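Local coordinates for protein glycosyl hydrolase, family 38 (Enterococcus faecalis, PDB 3LVT) that probably hydrolyses alpha-mannosides as a family 38 glycoside hydrolase and carries a bound calcium ion, at residues L92-L97 with D354-C359; A500-D505 with L822-G827; V610-A615 with A635-T640. All blocks are in the same frame, centred on the assembly; numbering follows the deposited sequence.

Interaction 1: L92-L97 with D354-C359; sequences LQDDFL and DSICGC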
loop_
_atom_site.group_PDB
_atom_site.type_symbol
_atom_site.label_atom_id
_atom_site.label_comp_id
_atom_site.label_asym_id
_atom_site.label_seq_id
_atom_site.Cartn_x
_atom_site.Cartn_y
_atom_site.Cartn_z
ATOM N N LEU A 92 -15.460 2.498 -2.091
ATOM C CA LEU A 92 -14.814 3.464 -2.944
ATOM C C LEU A 92 -13.460 3.820 -2.339
ATOM O O LEU A 92 -13.367 4.259 -1.194
ATOM C CB LEU A 92 -15.704 4.682 -3.166
ATOM C CG LEU A 92 -16.970 4.412 -4.015
ATOM C CD1 LEU A 92 -17.788 5.692 -4.204
ATOM C CD2 LEU A 92 -16.676 3.776 -5.376
ATOM N N GLN A 93 -12.411 3.591 -3.120
ATOM C CA GLN A 93 -11.044 3.649 -2.630
ATOM C C GLN A 93 -10.288 4.865 -3.119
ATOM O O GLN A 93 -10.367 5.215 -4.295
ATOM C CB GLN A 93 -10.279 2.403 -3.082
ATOM C CG GLN A 93 -10.368 1.233 -2.130
ATOM C CD GLN A 93 -9.485 0.054 -2.553
ATOM O OE1 GLN A 93 -9.134 -0.088 -3.729
ATOM N NE2 GLN A 93 -9.137 -0.800 -1.591
ATOM N N ASP A 94 -9.532 5.489 -2.221
ATOM C CA ASP A 94 -8.505 6.426 -2.638
ATOM C C ASP A 94 -7.372 5.618 -3.279
ATOM O O ASP A 94 -6.396 5.247 -2.602
ATOM C CB ASP A 94 -8.001 7.233 -1.449
ATOM C CG ASP A 94 -6.950 8.255 -1.849
ATOM O OD1 ASP A 94 -7.202 9.474 -1.681
ATOM O OD2 ASP A 94 -5.875 7.841 -2.349
ATOM N N ASP A 95 -7.502 5.349 -4.575
ATOM C CA ASP A 95 -6.678 4.329 -5.247
ATOM C C ASP A 95 -5.145 4.534 -5.228
ATOM O O ASP A 95 -4.396 3.614 -4.835
ATOM C CB ASP A 95 -7.169 4.102 -6.690
ATOM N N PHE A 96 -4.686 5.721 -5.648
ATOM C CA PHE A 96 -3.249 6.067 -5.666
ATOM C C PHE A 96 -2.541 5.667 -4.380
ATOM O O PHE A 96 -1.430 5.145 -4.426
ATOM C CB PHE A 96 -3.037 7.575 -5.889
ATOM N N LEU A 97 -3.197 5.893 -3.242
ATOM C CA LEU A 97 -2.546 5.775 -1.942
ATOM C C LEU A 97 -2.314 4.356 -1.425
ATOM O O LEU A 97 -1.361 4.120 -0.686
ATOM C CB LEU A 97 -3.277 6.626 -0.902
ATOM C CG LEU A 97 -2.806 8.085 -0.953
ATOM C CD1 LEU A 97 -3.808 9.039 -0.303
ATOM C CD2 LEU A 97 -1.396 8.249 -0.351
ATOM N N ASP A 354 -11.596 10.084 1.585
ATOM C CA ASP A 354 -11.422 11.043 2.677
ATOM C C ASP A 354 -10.882 10.461 3.990
ATOM O O ASP A 354 -10.976 11.110 5.038
ATOM C CB ASP A 354 -12.697 11.861 2.917
ATOM C CG ASP A 354 -12.791 13.108 2.003
ATOM O OD1 ASP A 354 -11.814 13.445 1.276
ATOM O OD2 ASP A 354 -13.862 13.761 2.019
ATOM N N SER A 355 -10.274 9.277 3.946
ATOM C CA SER A 355 -9.741 8.691 5.178
ATOM C C SER A 355 -8.215 8.379 5.176
ATOM O O SER A 355 -7.485 8.903 6.018
ATOM C CB SER A 355 -10.602 7.504 5.626
ATOM O OG SER A 355 -10.032 6.274 5.241
ATOM N N ILE A 356 -7.740 7.548 4.244
ATOM C CA ILE A 356 -6.297 7.177 4.164
ATOM C C ILE A 356 -5.385 8.352 3.804
ATOM O O ILE A 356 -4.214 8.374 4.161
ATOM C CB ILE A 356 -6.034 6.005 3.170
ATOM C CG1 ILE A 356 -4.536 5.859 2.849
ATOM C CG2 ILE A 356 -6.818 6.186 1.860
ATOM C CD1 ILE A 356 -3.758 5.023 3.852
ATOM N N CYS A 357 -5.941 9.304 3.071
ATOM C CA CYS A 357 -5.315 10.580 2.751
ATOM C C CYS A 357 -4.947 11.407 3.986
ATOM O O CYS A 357 -4.221 12.393 3.878
ATOM C CB CYS A 357 -6.335 11.382 1.971
ATOM S SG CYS A 357 -7.865 11.623 2.979
ATOM N N GLY A 358 -5.490 11.030 5.148
ATOM C CA GLY A 358 -5.277 11.762 6.391
ATOM C C GLY A 358 -5.886 13.143 6.286
ATOM O O GLY A 358 -5.523 14.055 7.024
ATOM N N CYS A 359 -6.839 13.279 5.369
ATOM C CA CYS A 359 -7.310 14.573 4.926
ATOM C C CYS A 359 -8.721 14.870 5.465
ATOM O O CYS A 359 -9.550 15.491 4.791
ATOM C CB CYS A 359 -7.241 14.639 3.395
ATOM S SG CYS A 359 -8.414 13.538 2.512
#
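Asp94 and Leu97 lean against Ile356 and Cys357, so that segments 92-97 and 354-359 meet through carbon-to-carbon packing. The close part is formed by the two branches of Ile356. Its CG2 methyl meets CB of Asp94 at 3.7 Å, while CG1, placed anti to the backbone N (chi1 167°), meets CB of Leu97 at 4.0 Å, and the isoleucine therefore spans both residues of the opposing segment. Leu97 completes this apolar patch by laying its CD1 methyl on the backbone of Cys357, 3.7 Å from CA, rather than on the sulfur.

The looser side is that of the Asp94 carboxylate. Its OD1 comes no nearer to Cys357 than 4.2 Å, at CB, a van der Waals approach with no polar partner within 354-359. The other oxygen, OD2, turns back to its own loop and accepts a weak hydrogen bond from the backbone N of Leu97. Asp94 is only partly buried and sits at the centre of an inverse gamma turn, whereas Leu97, Ile356 and Cys357 are buried.

Shape on the facing segment is fixed locally: Ser355 to Gly358 form a type I beta turn, closed by the bond from Gly358 N to Ser355 O at 3.0 Å, and a disulfide ties Cys357, in the turn's central pair, to Cys359 just past its last residue. Lys307, from helix 304-332, bonds to the carbonyl of Ile356, and Asp94 is backbone-bonded to His351. The contact thus lies between the loop leading into helix 100-117 and the loop connecting helices 337-348 and 362-392, where the N-terminal and middle family regions meet.

Interaction 2: A500-D505 with L822-G827; sequences APFSWD and LTTAEG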
loop_
_atom_site.group_PDB
_atom_site.type_symbol
_atom_site.label_atom_id
_atom_site.label_comp_id
_atom_site.label_asym_id
_atom_site.label_seq_id
_atom_site.Cartn_x
_atom_site.Cartn_y
_atom_site.Cartn_z
ATOM N N ALA A 500 16.340 -18.634 -2.142
ATOM C CA ALA A 500 15.331 -18.846 -3.188
ATOM C C ALA A 500 13.965 -18.342 -2.750
ATOM O O ALA A 500 13.600 -18.503 -1.594
ATOM C CB ALA A 500 15.254 -20.340 -3.579
ATOM N N PRO A 501 13.215 -17.733 -3.681
ATOM C CA PRO A 501 11.827 -17.330 -3.430
ATOM C C PRO A 501 11.033 -18.492 -2.870
ATOM O O PRO A 501 11.357 -19.636 -3.151
ATOM C CB PRO A 501 11.297 -16.982 -4.831
ATOM C CG PRO A 501 12.501 -16.566 -5.603
ATOM C CD PRO A 501 13.675 -17.329 -5.027
ATOM N N PHE A 502 10.025 -18.189 -2.062
ATOM C CA PHE A 502 9.078 -19.188 -1.566
ATOM C C PHE A 502 9.693 -20.535 -1.132
ATOM O O PHE A 502 9.307 -21.615 -1.584
ATOM C CB PHE A 502 7.936 -19.350 -2.571
ATOM C CG PHE A 502 7.210 -18.058 -2.858
ATOM C CD1 PHE A 502 6.587 -17.344 -1.818
ATOM C CD2 PHE A 502 7.153 -17.549 -4.149
ATOM C CE1 PHE A 502 5.919 -16.143 -2.063
ATOM C CE2 PHE A 502 6.475 -16.355 -4.411
ATOM C CZ PHE A 502 5.867 -15.638 -3.358
ATOM N N SER A 503 10.648 -20.460 -0.223
ATOM C CA SER A 503 11.342 -21.643 0.216
ATOM C C SER A 503 11.655 -21.533 1.699
ATOM O O SER A 503 11.511 -20.453 2.301
ATOM C CB SER A 503 12.635 -21.812 -0.597
ATOM O OG SER A 503 13.736 -21.190 0.048
ATOM N N TRP A 504 12.083 -22.649 2.287
ATOM C CA TRP A 504 12.577 -22.641 3.662
ATOM C C TRP A 504 13.827 -23.483 3.879
ATOM O O TRP A 504 14.080 -24.464 3.163
ATOM C CB TRP A 504 11.482 -23.027 4.658
ATOM C CG TRP A 504 11.048 -24.445 4.599
ATOM C CD1 TRP A 504 11.726 -25.536 5.071
ATOM C CD2 TRP A 504 9.815 -24.939 4.076
ATOM N NE1 TRP A 504 10.995 -26.678 4.857
ATOM C CE2 TRP A 504 9.819 -26.340 4.248
ATOM C CE3 TRP A 504 8.700 -24.331 3.475
ATOM C CZ2 TRP A 504 8.764 -27.144 3.840
ATOM C CZ3 TRP A 504 7.642 -25.136 3.061
ATOM C CH2 TRP A 504 7.685 -26.527 3.247
ATOM N N ASP A 505 14.598 -23.071 4.880
ATOM C CA ASP A 505 15.748 -23.808 5.358
ATOM C C ASP A 505 15.670 -23.926 6.876
ATOM O O ASP A 505 15.187 -23.014 7.577
ATOM C CB ASP A 505 17.046 -23.114 4.950
ATOM C CG ASP A 505 17.214 -22.994 3.428
ATOM O OD1 ASP A 505 16.914 -23.966 2.683
ATOM O OD2 ASP A 505 17.676 -21.913 2.983
ATOM N N LEU A 822 7.789 -22.923 -4.568
ATOM C CA LEU A 822 7.513 -22.356 -5.866
ATOM C C LEU A 822 8.831 -21.971 -6.426
ATOM O O LEU A 822 9.706 -21.449 -5.737
ATOM C CB LEU A 822 6.618 -21.123 -5.772
ATOM C CG LEU A 822 5.131 -21.436 -5.638
ATOM C CD1 LEU A 822 4.446 -20.379 -4.786
ATOM C CD2 LEU A 822 4.469 -21.579 -7.014
ATOM N N THR A 823 8.982 -22.279 -7.689
ATOM C CA THR A 823 10.187 -21.968 -8.357
ATOM C C THR A 823 9.674 -21.086 -9.454
ATOM O O THR A 823 8.746 -21.442 -10.173
ATOM C CB THR A 823 10.940 -23.221 -8.842
ATOM O OG1 THR A 823 11.659 -22.890 -10.032
ATOM C CG2 THR A 823 9.987 -24.381 -9.118
ATOM N N THR A 824 10.287 -19.919 -9.532
ATOM C CA THR A 824 9.688 -18.735 -10.099
ATOM C C THR A 824 10.620 -18.392 -11.248
ATOM O O THR A 824 11.791 -18.794 -11.242
ATOM C CB THR A 824 9.653 -17.584 -8.990
ATOM O OG1 THR A 824 8.509 -17.704 -8.109
ATOM C CG2 THR A 824 9.673 -16.228 -9.595
ATOM N N ALA A 825 10.118 -17.671 -12.243
ATOM C CA ALA A 825 10.966 -17.261 -13.366
ATOM C C ALA A 825 11.779 -16.004 -13.042
ATOM O O ALA A 825 11.248 -15.033 -12.480
ATOM C CB ALA A 825 10.118 -17.028 -14.597
ATOM N N GLU A 826 13.056 -16.015 -13.409
ATOM C CA GLU A 826 13.907 -14.840 -13.219
ATOM C C GLU A 826 13.555 -13.755 -14.254
ATOM O O GLU A 826 12.884 -14.034 -15.261
ATOM C CB GLU A 826 15.396 -15.217 -13.296
ATOM C CG GLU A 826 15.703 -16.707 -13.066
ATOM C CD GLU A 826 15.126 -17.609 -14.174
ATOM O OE1 GLU A 826 14.258 -18.463 -13.860
ATOM O OE2 GLU A 826 15.520 -17.444 -15.355
ATOM N N GLY A 827 14.004 -12.526 -14.011
ATOM C CA GLY A 827 13.675 -11.404 -14.899
ATOM C C GLY A 827 12.854 -10.324 -14.203
ATOM O O GLY A 827 12.534 -10.461 -13.017
#
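Phe502 and Leu822 bring their backbones to a CA separation of 5.6 Å where strands 503-511 and 818-823 run antiparallel, yet Phe502 O and Leu822 N remain 3.6 Å apart without a hydrogen bond between them.

The side chains meet at their roots: CB of Phe502 is 3.9 Å from CB of Leu822. Chi1 of -57° sets the phenylalanine ring opposite its own carbonyl carbon, and this carries CD2 over to the leucine, 4.0 Å from both CB and CD1 of Leu822. The two side chains cross at a slant. Thr824 reaches the rim of the ring instead; its OG1 lies near the ring plane, 4.2 Å from CD2 of Phe502. Val834 of strand 829-836 also touches Phe502, and Leu859 touches Leu822, enlarging the apolar cluster.

Regular pairing continues next to this point, since Phe502 and Trp504 bond through their backbones to Tyr821 and His819. On the other flank Phe502 and Ser503 both face Asn410 in a G1 beta bulge, which agrees with the positive phi of Phe502 (42°). From within the bulge, the Ser503 hydroxyl hydrogen-bonds back to the carbonyl of Ala500 at 3.2 Å from OG to O, arriving above the carbonyl plane, which probably helps hold the chain on either side of Pro501. Between 500-505 and 822-827 themselves the contact is mainly apolar, so the phenylalanine and leucine carbons add their cohesion to the adjoining strand bonds.

Interaction 3: V610-A615 with A635-T640; sequences VMLPVA and AQRSTT
Two backbone hydrogen bonds link the end of strand 601-613 to the segment that precedes strand 641-653. Val614 N donates to Thr640 O over 2.8 Å, approaching almost in line with the carbonyl, though the angle at the hydrogen is a bent 138°. In the reverse sense, Ser638 N donates to Ala615 O, also at 2.8 Å and in the plane of that carbonyl. The Thr640 oxygen is engaged a second time by a CA-H...O contact from Pro613 CA, 3.3 Å away, so Pro613 and Val614 converge on a single acceptor.

Within the 635-640 segment, Ser638 OG accepts from Thr640 N in a nearly straight bond of 2.9 Å. This is an ST turn, consistent with a curl that brings the Thr640 carbonyl to Val614. The touching parts run at 106° to one another, so this is a junction where the chain turns across the strand end. Strand pairing proper is taken up beside it, where Leu612 bonds through its backbone to Arg642 in the antiparallel sheet of the C-terminal region.

Van der Waals contacts centre on Pro613. Its CG sits 3.5 Å above the guanidinium plane of Arg637, offset toward the rim and nearest to NE, while CB of the proline lies 3.3 Å from Ser638 O. A bend in the arginine chain (chi3 80°) folds the flat group back over the proline ring. The charge is answered elsewhere: NH2 forms a salt bridge to Asp564, which probably helps hold the guanidinium against the ring. CB of Val614 rests 3.6 Å from Thr640 O, and Leu641 of strand 641-653 packs against Pro613.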
loop_
_atom_site.group_PDB
_atom_site.type_symbol
_atom_site.label_atom_id
_atom_site.label_comp_id
_atom_site.label_asym_id
_atom_site.label_seq_id
_atom_site.Cartn_x
_atom_site.Cartn_y
_atom_site.Cartn_z
ATOM N N VAL A 610 19.558 20.443 14.775
ATOM C CA VAL A 610 19.263 21.676 14.084
ATOM C C VAL A 610 18.422 22.557 15.002
ATOM O O VAL A 610 17.749 22.064 15.903
ATOM C CB VAL A 610 18.538 21.411 12.752
ATOM C CG1 VAL A 610 19.472 20.696 11.775
ATOM C CG2 VAL A 610 17.266 20.605 12.964
HETATM N N MSE A 611 18.474 23.858 14.787
HETATM C CA MSE A 611 17.672 24.786 15.585
HETATM C C MSE A 611 16.447 25.169 14.781
HETATM O O MSE A 611 16.547 25.861 13.766
HETATM C CB MSE A 611 18.487 26.041 15.914
HETATM C CG MSE A 611 19.720 25.775 16.751
HETATM SE SE MSE A 611 19.250 25.140 18.559
HETATM C CE MSE A 611 17.841 26.462 19.046
ATOM N N LEU A 612 15.287 24.720 15.222
ATOM C CA LEU A 612 14.086 24.926 14.444
ATOM C C LEU A 612 13.079 25.819 15.137
ATOM O O LEU A 612 12.954 25.775 16.368
ATOM C CB LEU A 612 13.443 23.585 14.107
ATOM C CG LEU A 612 14.254 22.671 13.187
ATOM C CD1 LEU A 612 13.512 21.373 12.867
ATOM C CD2 LEU A 612 14.522 23.395 11.901
ATOM N N PRO A 613 12.359 26.645 14.346
ATOM C CA PRO A 613 11.205 27.385 14.875
ATOM C C PRO A 613 10.271 26.416 15.570
ATOM O O PRO A 613 10.112 25.281 15.105
ATOM C CB PRO A 613 10.543 27.961 13.618
ATOM C CG PRO A 613 11.690 28.103 12.667
ATOM C CD PRO A 613 12.605 26.962 12.926
ATOM N N VAL A 614 9.690 26.851 16.687
ATOM C CA VAL A 614 8.879 25.969 17.515
ATOM C C VAL A 614 7.522 25.697 16.837
ATOM O O VAL A 614 6.912 24.638 17.015
ATOM C CB VAL A 614 8.810 26.516 18.982
ATOM C CG1 VAL A 614 7.599 27.441 19.232
ATOM C CG2 VAL A 614 8.831 25.385 19.968
ATOM N N ALA A 615 7.114 26.634 15.985
ATOM C CA ALA A 615 5.768 26.687 15.397
ATOM C C ALA A 615 5.720 27.864 14.408
ATOM O O ALA A 615 6.675 28.660 14.324
ATOM C CB ALA A 615 4.702 26.892 16.509
ATOM N N ALA A 635 1.627 34.785 7.611
ATOM C CA ALA A 635 2.332 34.214 8.736
ATOM C C ALA A 635 3.704 33.664 8.329
ATOM O O ALA A 635 3.945 33.271 7.169
ATOM C CB ALA A 635 1.502 33.142 9.369
ATOM N N GLN A 636 4.605 33.635 9.298
ATOM C CA GLN A 636 5.967 33.241 9.039
ATOM C C GLN A 636 6.354 32.275 10.119
ATOM O O GLN A 636 5.641 32.140 11.104
ATOM C CB GLN A 636 6.885 34.472 9.026
ATOM C CG GLN A 636 6.564 35.498 7.910
ATOM C CD GLN A 636 6.706 34.971 6.470
ATOM O OE1 GLN A 636 6.128 35.538 5.533
ATOM N NE2 GLN A 636 7.494 33.903 6.287
ATOM N N ARG A 637 7.477 31.591 9.953
ATOM C CA ARG A 637 7.994 30.758 11.036
ATOM C C ARG A 637 8.184 31.595 12.323
ATOM O O ARG A 637 8.499 32.780 12.253
ATOM C CB ARG A 637 9.254 30.030 10.592
ATOM C CG ARG A 637 8.983 29.126 9.355
ATOM C CD ARG A 637 9.981 27.973 9.221
ATOM N NE ARG A 637 9.649 26.855 10.099
ATOM C CZ ARG A 637 10.364 25.741 10.222
ATOM N NH1 ARG A 637 11.485 25.540 9.489
ATOM N NH2 ARG A 637 9.949 24.806 11.070
ATOM N N SER A 638 7.928 30.999 13.484
ATOM C CA SER A 638 8.149 31.706 14.735
ATOM C C SER A 638 9.636 31.948 14.976
ATOM O O SER A 638 10.495 31.142 14.560
ATOM C CB SER A 638 7.531 30.962 15.913
ATOM O OG SER A 638 8.228 31.283 17.093
ATOM N N THR A 639 9.933 33.057 15.656
ATOM C CA THR A 639 11.317 33.395 15.988
ATOM C C THR A 639 11.779 32.686 17.242
ATOM O O THR A 639 12.895 32.910 17.668
ATOM C CB THR A 639 11.527 34.915 16.160
ATOM O OG1 THR A 639 10.763 35.394 17.286
ATOM C CG2 THR A 639 11.099 35.652 14.891
ATOM N N THR A 640 10.939 31.836 17.841
ATOM C CA THR A 640 11.383 31.009 18.982
ATOM C C THR A 640 11.934 29.679 18.459
ATOM O O THR A 640 11.235 28.933 17.783
ATOM C CB THR A 640 10.251 30.811 20.035
ATOM O OG1 THR A 640 9.802 32.091 20.494
ATOM C CG2 THR A 640 10.724 30.029 21.254
#

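Overall arrangement
From the N terminus, interaction 1 comes first: it closes the long span from 92-97 to 354-359 and ties the N-terminal family region to the helical middle region. That loop is complete before the others begin. Interaction 2 then opens at 500-505 and closes at 822-827, bringing strands 503-511 and 818-823 together. Nested inside its span, interaction 3 closes a short excursion, with 19 residues between its two segments, including helix 619-625, and so joins the ends of strands 601-613 and 641-653. Interactions 2 and 3 lie on opposite sides of the chain's centre, their own centres about 52 Å apart, whereas interaction 1 is much nearer the middle. None of the three touches another.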